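PDB 5E7H: IPT/TIG domain-containing protein BACOVA_02650 from Bacteroides ovatus, which binds polysaccharide at the cell surface and probably captures xyloglucan before its transport into the periplasm for degradation. Local coordinates for residues A[123-129]-A[246-252]; A[134-138]-A[236-240]; A[1-5]-A[72-77]; A[26-32]-A[69-73]; A[157-162]-A[212-216]. All blocks are in the same frame, centred on the assembly; numbering follows the deposited sequence.

Interaction 1: residues A[123-129]-A[246-252]. With ACT (acetate ion), chain H.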
# COMPACT_ATOMS: atom_id res chain seq x y z
N LEU A 123 -6.23 -7.60 6.63
CA LEU A 123 -7.65 -7.75 6.32
C LEU A 123 -7.83 -8.66 5.13
O LEU A 123 -7.16 -8.48 4.12
CB LEU A 123 -8.26 -6.38 6.00
CG LEU A 123 -9.66 -6.35 5.36
CD1 LEU A 123 -10.70 -6.86 6.34
CD2 LEU A 123 -10.01 -4.96 4.87
N GLY A 124 -8.73 -9.62 5.25
CA GLY A 124 -9.09 -10.48 4.13
C GLY A 124 -10.53 -10.27 3.72
O GLY A 124 -11.45 -10.26 4.55
N ILE A 125 -10.72 -10.10 2.41
CA ILE A 125 -12.04 -10.15 1.80
C ILE A 125 -11.98 -11.32 0.83
O ILE A 125 -11.38 -11.21 -0.25
CB ILE A 125 -12.38 -8.85 1.10
CG1 ILE A 125 -12.38 -7.66 2.06
CG2 ILE A 125 -13.74 -8.95 0.36
CD1 ILE A 125 -13.45 -7.63 3.04
N THR A 126 -12.53 -12.46 1.23
CA THR A 126 -12.36 -13.68 0.47
C THR A 126 -13.68 -14.43 0.41
O THR A 126 -14.52 -14.33 1.30
CB THR A 126 -11.30 -14.60 1.10
OG1 THR A 126 -11.85 -15.26 2.26
CG2 THR A 126 -10.04 -13.83 1.48
N GLY A 127 -13.84 -15.21 -0.65
CA GLY A 127 -14.99 -16.07 -0.75
C GLY A 127 -15.79 -15.88 -2.01
O GLY A 127 -15.39 -15.15 -2.92
N THR A 128 -16.95 -16.50 -2.02
CA THR A 128 -17.81 -16.52 -3.20
C THR A 128 -18.95 -15.52 -3.02
O THR A 128 -19.57 -15.48 -1.96
CB THR A 128 -18.37 -17.90 -3.43
OG1 THR A 128 -17.31 -18.87 -3.41
CG2 THR A 128 -19.03 -17.96 -4.76
N VAL A 129 -19.21 -14.73 -4.07
CA VAL A 129 -20.28 -13.73 -4.05
C VAL A 129 -21.19 -13.92 -5.26
O VAL A 129 -20.73 -14.16 -6.37
CB VAL A 129 -19.70 -12.28 -3.99
CG1 VAL A 129 -18.76 -11.98 -5.15
CG2 VAL A 129 -20.84 -11.23 -3.92
N ALA A 246 -18.82 -14.87 -8.54
CA ALA A 246 -17.37 -14.85 -8.59
C ALA A 246 -16.80 -15.23 -7.25
O ALA A 246 -17.42 -15.00 -6.23
CB ALA A 246 -16.88 -13.46 -8.97
N THR A 247 -15.58 -15.75 -7.25
CA THR A 247 -14.89 -16.05 -6.02
C THR A 247 -13.62 -15.23 -6.06
O THR A 247 -12.94 -15.18 -7.09
CB THR A 247 -14.63 -17.57 -5.89
OG1 THR A 247 -15.90 -18.25 -5.81
CG2 THR A 247 -13.79 -17.89 -4.68
N ILE A 248 -13.35 -14.51 -4.98
CA ILE A 248 -12.16 -13.67 -4.95
C ILE A 248 -11.39 -13.94 -3.66
O ILE A 248 -11.92 -14.54 -2.73
CB ILE A 248 -12.50 -12.16 -5.08
CG1 ILE A 248 -13.10 -11.59 -3.78
CG2 ILE A 248 -13.45 -11.94 -6.28
CD1 ILE A 248 -13.37 -10.08 -3.79
N GLU A 249 -10.14 -13.50 -3.62
CA GLU A 249 -9.31 -13.63 -2.43
C GLU A 249 -8.37 -12.44 -2.42
O GLU A 249 -7.39 -12.41 -3.19
CB GLU A 249 -8.57 -14.96 -2.41
CG GLU A 249 -7.76 -15.17 -1.16
CD GLU A 249 -7.01 -16.49 -1.12
OE1 GLU A 249 -7.09 -17.29 -2.10
OE2 GLU A 249 -6.35 -16.72 -0.10
N VAL A 250 -8.69 -11.45 -1.60
CA VAL A 250 -7.98 -10.17 -1.60
C VAL A 250 -7.61 -9.81 -0.18
O VAL A 250 -8.44 -9.90 0.73
CB VAL A 250 -8.83 -9.05 -2.22
CG1 VAL A 250 -8.06 -7.73 -2.29
CG2 VAL A 250 -9.31 -9.47 -3.61
N TYR A 251 -6.36 -9.40 0.03
CA TYR A 251 -5.89 -8.98 1.36
C TYR A 251 -5.40 -7.54 1.30
O TYR A 251 -4.91 -7.10 0.26
CB TYR A 251 -4.75 -9.89 1.87
CG TYR A 251 -5.17 -11.34 1.94
CD1 TYR A 251 -5.89 -11.83 3.02
CD2 TYR A 251 -4.95 -12.19 0.86
CE1 TYR A 251 -6.33 -13.13 3.05
CE2 TYR A 251 -5.39 -13.50 0.89
CZ TYR A 251 -6.09 -13.97 1.98
OH TYR A 251 -6.56 -15.26 2.05
N PHE A 252 -5.56 -6.84 2.42
CA PHE A 252 -5.15 -5.43 2.56
C PHE A 252 -4.36 -5.21 3.84
O PHE A 252 -4.64 -5.82 4.87
CB PHE A 252 -6.37 -4.49 2.63
CG PHE A 252 -7.33 -4.57 1.48
CD1 PHE A 252 -8.31 -5.54 1.41
CD2 PHE A 252 -7.28 -3.62 0.47
CE1 PHE A 252 -9.20 -5.58 0.34
CE2 PHE A 252 -8.17 -3.66 -0.58
CZ PHE A 252 -9.13 -4.64 -0.63
C ACT H . -17.13 -18.05 1.44
O ACT H . -16.04 -18.38 1.98
OXT ACT H . -17.40 -18.43 0.27
CH3 ACT H . -18.12 -17.20 2.20

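Interaction 2: residues A[134-138]-A[236-240]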
# COMPACT_ATOMS: atom_id res chain seq x y z
N TYR A 134 -25.20 -6.30 -3.79
CA TYR A 134 -24.83 -4.94 -3.41
C TYR A 134 -24.54 -4.79 -1.91
O TYR A 134 -24.39 -3.68 -1.40
CB TYR A 134 -25.92 -3.98 -3.86
CG TYR A 134 -26.18 -4.09 -5.34
CD1 TYR A 134 -25.25 -3.63 -6.26
CD2 TYR A 134 -27.32 -4.70 -5.81
CE1 TYR A 134 -25.47 -3.76 -7.63
CE2 TYR A 134 -27.56 -4.83 -7.17
CZ TYR A 134 -26.62 -4.36 -8.07
OH TYR A 134 -26.85 -4.48 -9.42
N TRP A 135 -24.43 -5.92 -1.21
CA TRP A 135 -23.99 -5.91 0.18
C TRP A 135 -23.46 -7.30 0.51
O TRP A 135 -24.24 -8.25 0.58
CB TRP A 135 -25.13 -5.51 1.14
CG TRP A 135 -24.67 -5.47 2.58
CD1 TRP A 135 -24.88 -6.41 3.53
CD2 TRP A 135 -23.91 -4.43 3.20
NE1 TRP A 135 -24.29 -6.03 4.71
CE2 TRP A 135 -23.69 -4.82 4.54
CE3 TRP A 135 -23.39 -3.22 2.76
CZ2 TRP A 135 -22.99 -4.02 5.44
CZ3 TRP A 135 -22.67 -2.43 3.66
CH2 TRP A 135 -22.48 -2.84 4.99
N TRP A 136 -22.15 -7.41 0.67
CA TRP A 136 -21.53 -8.72 0.81
C TRP A 136 -20.54 -8.71 1.97
O TRP A 136 -20.95 -8.96 3.11
CB TRP A 136 -20.88 -9.13 -0.51
CG TRP A 136 -20.18 -10.46 -0.43
CD1 TRP A 136 -20.68 -11.62 0.08
CD2 TRP A 136 -18.86 -10.74 -0.86
NE1 TRP A 136 -19.73 -12.61 -0.01
CE2 TRP A 136 -18.61 -12.10 -0.59
CE3 TRP A 136 -17.85 -9.97 -1.44
CZ2 TRP A 136 -17.39 -12.71 -0.89
CZ3 TRP A 136 -16.64 -10.58 -1.74
CH2 TRP A 136 -16.42 -11.93 -1.45
N LYS A 137 -19.27 -8.39 1.72
CA LYS A 137 -18.25 -8.43 2.75
C LYS A 137 -17.61 -7.07 2.89
O LYS A 137 -17.47 -6.33 1.91
CB LYS A 137 -17.19 -9.53 2.46
CG LYS A 137 -17.76 -10.92 2.71
CD LYS A 137 -16.72 -12.04 2.72
CE LYS A 137 -17.43 -13.35 3.04
NZ LYS A 137 -16.45 -14.46 3.22
N GLN A 138 -17.23 -6.74 4.12
CA GLN A 138 -16.74 -5.39 4.40
C GLN A 138 -16.08 -5.32 5.77
O GLN A 138 -16.27 -6.20 6.61
CB GLN A 138 -17.91 -4.39 4.31
CG GLN A 138 -19.02 -4.58 5.36
CD GLN A 138 -19.86 -5.83 5.18
OE1 GLN A 138 -20.04 -6.62 6.12
NE2 GLN A 138 -20.45 -5.98 4.01
N VAL A 236 -13.98 -0.34 4.10
CA VAL A 236 -13.65 -1.04 2.85
C VAL A 236 -14.78 -2.03 2.59
O VAL A 236 -15.06 -2.91 3.40
CB VAL A 236 -12.29 -1.76 2.95
CG1 VAL A 236 -11.99 -2.57 1.69
CG2 VAL A 236 -11.16 -0.75 3.23
N TYR A 237 -15.46 -1.88 1.45
CA TYR A 237 -16.68 -2.64 1.19
C TYR A 237 -16.59 -3.31 -0.17
O TYR A 237 -16.32 -2.66 -1.17
CB TYR A 237 -17.93 -1.75 1.20
CG TYR A 237 -18.07 -0.85 2.41
CD1 TYR A 237 -17.36 0.35 2.49
CD2 TYR A 237 -18.93 -1.17 3.45
CE1 TYR A 237 -17.49 1.17 3.56
CE2 TYR A 237 -19.07 -0.35 4.54
CZ TYR A 237 -18.35 0.83 4.59
OH TYR A 237 -18.47 1.66 5.68
N ALA A 238 -16.86 -4.62 -0.21
CA ALA A 238 -16.83 -5.35 -1.47
C ALA A 238 -18.25 -5.69 -1.92
O ALA A 238 -19.06 -6.14 -1.12
CB ALA A 238 -16.00 -6.64 -1.33
N THR A 239 -18.53 -5.50 -3.20
CA THR A 239 -19.81 -5.86 -3.80
C THR A 239 -19.53 -6.52 -5.14
O THR A 239 -18.38 -6.57 -5.60
CB THR A 239 -20.72 -4.66 -4.02
OG1 THR A 239 -20.05 -3.68 -4.81
CG2 THR A 239 -21.15 -4.05 -2.69
N ASN A 240 -20.59 -7.01 -5.78
CA ASN A 240 -20.46 -7.58 -7.10
C ASN A 240 -21.57 -7.14 -8.04
O ASN A 240 -22.59 -7.84 -8.20
CB ASN A 240 -20.44 -9.11 -7.04
CG ASN A 240 -20.23 -9.72 -8.40
OD1 ASN A 240 -19.80 -9.03 -9.33
ND2 ASN A 240 -20.54 -11.01 -8.54
O HOH W 1 -20.43 -4.99 1.13

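Interaction 3: residues A[1-5]-A[72-77]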
# COMPACT_ATOMS: atom_id res chain seq x y z
N PRO A 1 28.86 8.84 -14.72
CA PRO A 1 27.39 8.89 -14.77
C PRO A 1 26.75 8.40 -13.48
O PRO A 1 26.79 7.21 -13.18
CB PRO A 1 27.06 7.95 -15.94
CG PRO A 1 28.20 6.97 -15.96
CD PRO A 1 29.41 7.69 -15.44
N LYS A 2 26.17 9.34 -12.73
CA LYS A 2 25.56 9.07 -11.43
C LYS A 2 24.37 8.12 -11.53
O LYS A 2 23.64 8.16 -12.52
CB LYS A 2 25.08 10.38 -10.79
CG LYS A 2 25.67 10.68 -9.43
CD LYS A 2 27.03 11.34 -9.52
CE LYS A 2 26.95 12.75 -10.09
NZ LYS A 2 27.30 12.81 -11.54
N PRO A 3 24.17 7.26 -10.52
CA PRO A 3 22.91 6.52 -10.51
C PRO A 3 21.73 7.45 -10.26
O PRO A 3 21.88 8.47 -9.59
CB PRO A 3 23.09 5.54 -9.35
CG PRO A 3 24.03 6.21 -8.44
CD PRO A 3 24.99 6.96 -9.34
N VAL A 4 20.57 7.07 -10.79
CA VAL A 4 19.34 7.83 -10.66
C VAL A 4 18.23 6.87 -10.26
O VAL A 4 18.21 5.75 -10.74
CB VAL A 4 18.99 8.53 -11.98
CG1 VAL A 4 17.68 9.30 -11.85
CG2 VAL A 4 20.11 9.46 -12.40
N VAL A 5 17.33 7.31 -9.39
CA VAL A 5 16.16 6.52 -9.02
C VAL A 5 14.90 7.18 -9.56
O VAL A 5 14.64 8.33 -9.24
CB VAL A 5 16.03 6.36 -7.50
CG1 VAL A 5 14.77 5.58 -7.14
CG2 VAL A 5 17.25 5.67 -6.93
N ALA A 72 26.51 3.00 -6.73
CA ALA A 72 26.94 2.39 -7.98
C ALA A 72 28.29 2.98 -8.34
O ALA A 72 28.80 3.82 -7.60
CB ALA A 72 25.92 2.62 -9.09
N ILE A 73 28.85 2.56 -9.46
CA ILE A 73 30.19 3.01 -9.83
C ILE A 73 30.24 4.54 -9.99
O ILE A 73 31.25 5.17 -9.70
CB ILE A 73 30.68 2.34 -11.12
CG1 ILE A 73 32.07 2.87 -11.51
CG2 ILE A 73 29.72 2.60 -12.28
CD1 ILE A 73 33.10 2.83 -10.40
N GLY A 74 29.13 5.11 -10.44
CA GLY A 74 29.04 6.54 -10.67
C GLY A 74 28.77 7.36 -9.42
O GLY A 74 28.82 8.60 -9.47
N GLY A 75 28.48 6.70 -8.31
CA GLY A 75 28.22 7.39 -7.06
C GLY A 75 27.01 6.85 -6.30
O GLY A 75 26.60 5.72 -6.53
N THR A 76 26.47 7.66 -5.40
CA THR A 76 25.37 7.25 -4.53
C THR A 76 24.17 8.14 -4.73
O THR A 76 24.29 9.36 -4.88
CB THR A 76 25.79 7.27 -3.06
OG1 THR A 76 26.89 6.37 -2.87
CG2 THR A 76 24.65 6.84 -2.14
N VAL A 77 23.00 7.51 -4.74
CA VAL A 77 21.73 8.23 -4.87
C VAL A 77 20.76 7.71 -3.82
O VAL A 77 20.75 6.53 -3.48
CB VAL A 77 21.14 8.07 -6.29
CG1 VAL A 77 20.82 6.63 -6.59
CG2 VAL A 77 19.91 8.96 -6.47
O HOH W 2 26.63 4.80 -11.58

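Interaction 4: residues A[26-32]-A[69-73]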
# COMPACT_ATOMS: atom_id res chain seq x y z
N PHE A 26 22.56 1.87 -12.86
CA PHE A 26 22.79 0.97 -11.75
C PHE A 26 23.94 0.02 -12.12
O PHE A 26 23.78 -1.19 -12.21
CB PHE A 26 21.51 0.19 -11.39
CG PHE A 26 20.38 1.05 -10.86
CD1 PHE A 26 20.62 2.18 -10.08
CD2 PHE A 26 19.06 0.70 -11.11
CE1 PHE A 26 19.56 2.95 -9.59
CE2 PHE A 26 18.00 1.47 -10.60
CZ PHE A 26 18.26 2.58 -9.85
N ILE A 27 25.11 0.62 -12.32
CA ILE A 27 26.28 -0.10 -12.82
C ILE A 27 27.19 -0.49 -11.66
O ILE A 27 27.65 0.37 -10.91
CB ILE A 27 27.05 0.76 -13.85
CG1 ILE A 27 26.15 1.07 -15.05
CG2 ILE A 27 28.33 0.05 -14.31
CD1 ILE A 27 26.58 2.28 -15.84
N GLU A 28 27.44 -1.79 -11.53
CA GLU A 28 28.27 -2.32 -10.45
C GLU A 28 27.78 -1.80 -9.10
O GLU A 28 28.52 -1.14 -8.37
CB GLU A 28 29.75 -1.97 -10.66
CG GLU A 28 30.44 -2.86 -11.66
CD GLU A 28 30.57 -4.29 -11.18
OE1 GLU A 28 31.35 -4.54 -10.24
OE2 GLU A 28 29.89 -5.17 -11.75
N VAL A 29 26.53 -2.10 -8.78
CA VAL A 29 25.95 -1.71 -7.51
C VAL A 29 26.74 -2.36 -6.39
O VAL A 29 26.91 -3.58 -6.37
CB VAL A 29 24.47 -2.12 -7.43
CG1 VAL A 29 23.89 -1.91 -6.03
CG2 VAL A 29 23.66 -1.34 -8.46
N SER A 30 27.25 -1.54 -5.48
CA SER A 30 28.13 -2.01 -4.42
C SER A 30 27.47 -1.92 -3.06
O SER A 30 27.97 -2.48 -2.08
CB SER A 30 29.45 -1.22 -4.43
OG SER A 30 29.23 0.15 -4.18
N ARG A 31 26.34 -1.23 -2.98
CA ARG A 31 25.64 -1.12 -1.71
C ARG A 31 24.21 -0.68 -1.93
O ARG A 31 23.95 0.21 -2.72
CB ARG A 31 26.34 -0.12 -0.80
CG ARG A 31 25.81 -0.13 0.61
CD ARG A 31 26.45 0.96 1.44
NE ARG A 31 26.10 0.84 2.84
CZ ARG A 31 26.36 1.76 3.76
NH1 ARG A 31 26.97 2.89 3.43
NH2 ARG A 31 26.00 1.55 5.02
N VAL A 32 23.29 -1.33 -1.22
CA VAL A 32 21.92 -0.83 -1.08
C VAL A 32 21.60 -0.78 0.41
O VAL A 32 21.49 -1.81 1.07
CB VAL A 32 20.89 -1.72 -1.83
CG1 VAL A 32 19.46 -1.25 -1.56
CG2 VAL A 32 21.17 -1.69 -3.33
N SER A 69 19.33 4.11 -0.04
CA SER A 69 20.52 4.63 -0.72
C SER A 69 21.15 3.55 -1.59
O SER A 69 21.42 2.45 -1.10
CB SER A 69 21.55 5.14 0.29
OG SER A 69 21.02 6.22 1.04
N VAL A 70 21.39 3.87 -2.85
CA VAL A 70 22.02 2.95 -3.80
C VAL A 70 23.38 3.50 -4.21
O VAL A 70 23.48 4.62 -4.69
CB VAL A 70 21.14 2.75 -5.06
CG1 VAL A 70 21.83 1.80 -6.06
CG2 VAL A 70 19.77 2.23 -4.67
N THR A 71 24.43 2.71 -3.98
CA THR A 71 25.77 3.09 -4.44
C THR A 71 26.12 2.29 -5.68
O THR A 71 26.02 1.06 -5.69
CB THR A 71 26.83 2.85 -3.36
OG1 THR A 71 26.52 3.62 -2.19
CG2 THR A 71 28.22 3.27 -3.86
N ALA A 72 26.51 3.00 -6.73
CA ALA A 72 26.94 2.39 -7.98
C ALA A 72 28.29 2.98 -8.34
O ALA A 72 28.80 3.82 -7.60
CB ALA A 72 25.92 2.62 -9.09
N ILE A 73 28.85 2.56 -9.46
CA ILE A 73 30.19 3.01 -9.83
C ILE A 73 30.24 4.54 -9.99
O ILE A 73 31.25 5.17 -9.70
CB ILE A 73 30.68 2.34 -11.12
CG1 ILE A 73 32.07 2.87 -11.51
CG2 ILE A 73 29.72 2.60 -12.28
CD1 ILE A 73 33.10 2.83 -10.40

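Interaction 5: residues A[157-162]-A[212-216]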
# COMPACT_ATOMS: atom_id res chain seq x y z
N ILE A 157 -6.01 18.62 0.55
CA ILE A 157 -6.32 17.22 0.31
C ILE A 157 -5.81 16.82 -1.08
O ILE A 157 -5.36 15.68 -1.27
CB ILE A 157 -7.84 16.97 0.44
CG1 ILE A 157 -8.30 17.23 1.89
CG2 ILE A 157 -8.23 15.58 -0.06
CD1 ILE A 157 -7.68 16.36 2.94
N ASP A 158 -5.87 17.76 -2.03
CA ASP A 158 -5.35 17.54 -3.39
C ASP A 158 -3.88 17.15 -3.42
O ASP A 158 -3.41 16.59 -4.43
CB ASP A 158 -5.54 18.80 -4.26
CG ASP A 158 -6.97 18.98 -4.75
OD1 ASP A 158 -7.70 17.97 -4.89
OD2 ASP A 158 -7.36 20.14 -5.01
N ASP A 159 -3.13 17.46 -2.36
CA ASP A 159 -1.69 17.16 -2.30
C ASP A 159 -1.38 15.87 -1.53
O ASP A 159 -0.20 15.59 -1.27
CB ASP A 159 -0.94 18.33 -1.66
CG ASP A 159 -0.97 19.59 -2.50
OD1 ASP A 159 -1.35 19.53 -3.69
OD2 ASP A 159 -0.60 20.65 -1.95
N LEU A 160 -2.41 15.10 -1.17
CA LEU A 160 -2.26 13.86 -0.39
C LEU A 160 -2.78 12.65 -1.16
O LEU A 160 -3.68 12.76 -2.00
CB LEU A 160 -3.01 13.98 0.95
CG LEU A 160 -2.51 15.11 1.86
CD1 LEU A 160 -3.42 15.24 3.07
CD2 LEU A 160 -1.08 14.87 2.30
N LYS A 161 -2.24 11.48 -0.84
CA LYS A 161 -2.75 10.23 -1.39
C LYS A 161 -2.93 9.19 -0.32
O LYS A 161 -2.26 9.21 0.72
CB LYS A 161 -1.82 9.71 -2.51
CG LYS A 161 -0.39 9.54 -2.15
CD LYS A 161 0.45 9.25 -3.41
CE LYS A 161 1.88 9.05 -3.03
NZ LYS A 161 2.73 8.74 -4.22
N LEU A 162 -3.87 8.29 -0.57
CA LEU A 162 -4.07 7.10 0.25
C LEU A 162 -3.33 5.96 -0.41
O LEU A 162 -3.57 5.66 -1.58
CB LEU A 162 -5.55 6.76 0.37
CG LEU A 162 -5.89 5.48 1.12
CD1 LEU A 162 -5.60 5.63 2.60
CD2 LEU A 162 -7.34 5.11 0.89
N VAL A 212 -4.34 5.88 -4.37
CA VAL A 212 -5.34 6.76 -4.99
C VAL A 212 -5.22 8.18 -4.44
O VAL A 212 -4.79 8.37 -3.30
CB VAL A 212 -6.79 6.24 -4.76
CG1 VAL A 212 -6.97 4.87 -5.40
CG2 VAL A 212 -7.14 6.18 -3.28
N SER A 213 -5.59 9.18 -5.23
CA SER A 213 -5.66 10.53 -4.69
C SER A 213 -6.60 10.54 -3.48
O SER A 213 -7.68 9.95 -3.50
CB SER A 213 -6.15 11.53 -5.73
OG SER A 213 -5.19 11.71 -6.75
N LEU A 214 -6.20 11.23 -2.41
CA LEU A 214 -7.07 11.29 -1.25
C LEU A 214 -8.37 12.01 -1.60
O LEU A 214 -9.40 11.74 -0.99
CB LEU A 214 -6.36 11.96 -0.06
CG LEU A 214 -7.11 11.90 1.28
CD1 LEU A 214 -7.35 10.45 1.73
CD2 LEU A 214 -6.31 12.65 2.37
N SER A 215 -8.34 12.91 -2.59
CA SER A 215 -9.56 13.59 -3.03
C SER A 215 -10.60 12.63 -3.61
O SER A 215 -11.77 13.02 -3.77
CB SER A 215 -9.21 14.67 -4.06
OG SER A 215 -8.64 14.11 -5.23
N SER A 216 -10.19 11.41 -3.96
CA SER A 216 -11.15 10.43 -4.49
C SER A 216 -11.97 9.78 -3.38
O SER A 216 -12.94 9.08 -3.68
CB SER A 216 -10.46 9.36 -5.32
OG SER A 216 -9.72 8.48 -4.52
O HOH W 3 -5.83 14.15 -3.60
O HOH W 4 -6.34 15.31 -6.16

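Interaction 1: residues A[123-129]-A[246-252]
Segments 123-129 and 246-252 run antiparallel, L123 opposite F252 and V129 opposite A246, with the axes of strands 123-126 and 246-252 4.7 Å apart and inclined at 171°. Reciprocal backbone hydrogen bonds alternate along the ladder. I125 N gives V250 O a nearly straight one of 2.8 Å, whereas the return bond from V250 N meets I125 O from above its carbonyl plane. The ladder runs on through G127, where the chain turns a corner at backbone angles that would jam a CB against the T126 carbonyl O. Just beyond it, T128 N donates to OXT of an acetate, probably from the crystallisation liquor, at 3.0 Å.

On the face of T126, E249 and Y251, chi1 of -57° sets the Y251 ring beside its own backbone N and against G124, CD1 lying 3.6 Å from G124 CA. A CB on G124 would crowd this ring. The hydroxyl of Y251 binds E249 OE2 at 2.6 Å, in the ring plane and on the anti lone pair, and T126 CG2 rests 3.7 Å from E249 CG. A leucine in place of Y251 would probably leave E249 OE2 without this donor and the G124 backbone without its ring. Further along, T128 OG1 and T247 OG1 share a hydrogen bond of 2.9 Å.

L123, I125, V129, I248, V250 and F252 point to the other face, L123 CD2 reaching F252 CD1 at 3.9 Å. This side packs on W136 of strand 133-142 and F177 of strand 176-181, the latter edge-to-face with F252, while strand 160-168 pairs with strand 246-259 through Y251 and F167.

Interaction 2: residues A[134-138]-A[236-240]
W135 and W136 both hold CG anti to the backbone N (chi1 -178° and 179°), yet their indoles diverge, one reaching Y237 and the other A238. Q138 instead has CG wedged between its backbone N and carbonyl carbon (chi1 64°), and a further bend at chi2 folds its amide back along its own strand. NE2 thereby sits 3.4 Å above one face of the W135 indole, offset toward the rim, and makes a weak bond to W136 O; OE1 is taken by the backbone N of D103. At the base of this side chain, Q138 CB presses on Y237 CD2 at 3.5 Å, and W135 CZ3 meets the same CD2 at 4.0 Å. W136 CE3 packs on A238 CB at 3.8 Å, while K137 CG lies over the centre of the W136 ring. T239 CG2 touches Y134 O at 3.5 Å.

Direct bonding between the segments comes down to A238 N to K137 O, 2.8 Å long and in line with the carbonyl. Water 1 does further work, accepting from W136 N and Q138 NE2 and donating to A238 O at 2.9 Å. Polar backbone groups beside the chain corner at Y134 and W135 are thus satisfied through solvent, and the exposed Y134 and W135 side chains are consistent with the aromatic platforms on which glycan-binding domains stack sugars.

Interaction 3: residues A[1-5]-A[72-77]
P3 is the bump of this contact: its ring drops into a shallow hollow walled by A72, G75 and V77. CG goes deepest, 3.2 Å from G75 O, while P3 CB rests on A72 CB at 4.1 Å. On the far wall V77 holds CG1 between its backbone N and carbonyl carbon (chi1 63°), and this branch fills the notch between P3 CB and V5 CG2, 3.7 Å from the latter. V77 CB also backs onto P3 O at 3.4 Å. An alanine in place of P3 would probably open a gap beside G75 O where CG and CD sat, leaving V77 CG1 with CB alone of this residue's side chain.

G74 lets the N-terminal residues come close: its CA lies 3.4 Å from P1 O in a nearly straight CH...O contact, where a CB would clash with that oxygen. Water 2 joins the same P1 O to G74 N, accepting from the latter at 2.8 Å. K2 CD comes within 3.3 Å of G74 O.

The type I turn A72 to G75, closed by bonds in both directions between those two residues, makes a tight β-hairpin. Segment 1-5 leads into strand 4-8 of one sheet, and the hairpin belongs to the other, so the contact joins both sheets of the immunoglobulin-like IPT/TIG domain.

Interaction 4: residues A[26-32]-A[69-73]
T71 faces S30 and R31 together, and its side chain can be traced from the backbone outward. CB lies 4.0 Å from R31 CB and also close to S30 OG. From it CG2, anti to the backbone N, runs to S30 OG at 3.3 Å, a methyl against a hydroxyl. The other branch, OG1, passes R31 CB and finds its polar partner in the hydroxyl of T76, on the next strand.

Two residues opposite one make a classic β bulge. T71 O accepts from S30 N at 2.9 Å, the donor tilted 30° from the carbonyl plane, and T71 N donates to R31 O at 2.8 Å in an almost straight bond. The bulge lies where the 26-30 loop enters strand 31-34, which runs antiparallel to strand 68-72 in one sheet of the IPT/TIG β-sandwich. R31 extends away from T71, and its NE forms a salt bridge with D39.

V70 points to the opposite side, into the sandwich interior. Its CG1 meets V29 CG1 and, at 4.2 Å, F26 CD1, while CG2 faces V32 CG2; I54 of the other sheet covers F26, V32 and V70.

Before the bulge the loop is fixed again, by I73 N bonding to I27 O at 2.9 Å. A72 CB lies against that same oxygen, and the I73 CG2 methyl crosses over to I27 CG2 at 3.5 Å. E28, in a left-handed backbone conformation, turns the chain from this bond toward V29 and leads its carboxylate away from I73.

Interaction 5: residues A[157-162]-A[212-216]
L214 and L160 lie side by side and point the same way, at the end of an antiparallel ladder in the β-sandwich of the xyloglucan-binding domain. Here strands 160-168 and 207-213 meet, and each segment adds a 3-10 turn, 157-159 before the one strand and 214-216 after the other. L214 carries CG anti to its backbone N (chi1 -172°), which lays CD2 against L160 CB at 3.8 Å and turns CD1 toward L162 CB. I157 comes across this pair at a slant, its CD1 4.0 Å from L214 CD2 and its CG2 close to the backbone N of S215. M181 and I257 touch L214, and F226 touches I157.

Along the ladder, L162 and V212 exchange backbone bonds, and L162 CB packs on V212 CG2 at 4.0 Å. K161 and S213 diverge: the lysine chain extends away beyond its CB, which touches V212 O, while S213 OG is held by K260 NZ. L214 N adds a third bond, to L160 O at 3.0 Å, meeting that carbonyl out of its plane.

Water knits the two turns together. Water 3 donates to I157 O at 2.8 Å and accepts from S215 N, and water 4 bridges D158 OD1 and S215 OG. Inside the second turn, S213 O is gripped twice, by S216 N and by S216 OG, the hydroxyl lying in the carbonyl plane at 2.7 Å.

How the interactions relate
Interactions 3 and 4 belong to the IPT/TIG domain, with centres 7 Å apart; they share A72 and I73, and V77 O accepts from V70 N at 2.8 Å. Interactions 1, 2 and 5 lie within the xyloglucan-binding domain. Interaction 2 is nested in the loop closed by interaction 1 and packs against it, K137 NZ reaching T126 O at 2.7 Å and A238 CB lying 3.7 Å from I125 CG2. Interaction 5, centred about 25 Å from interaction 1, reaches the same sheet through strand 160-168. The L123 side chain lies about 9 Å from a sodium ion. Centres of interactions 1 and 3 are about 42 Å apart, on opposite sides of the chain's centre.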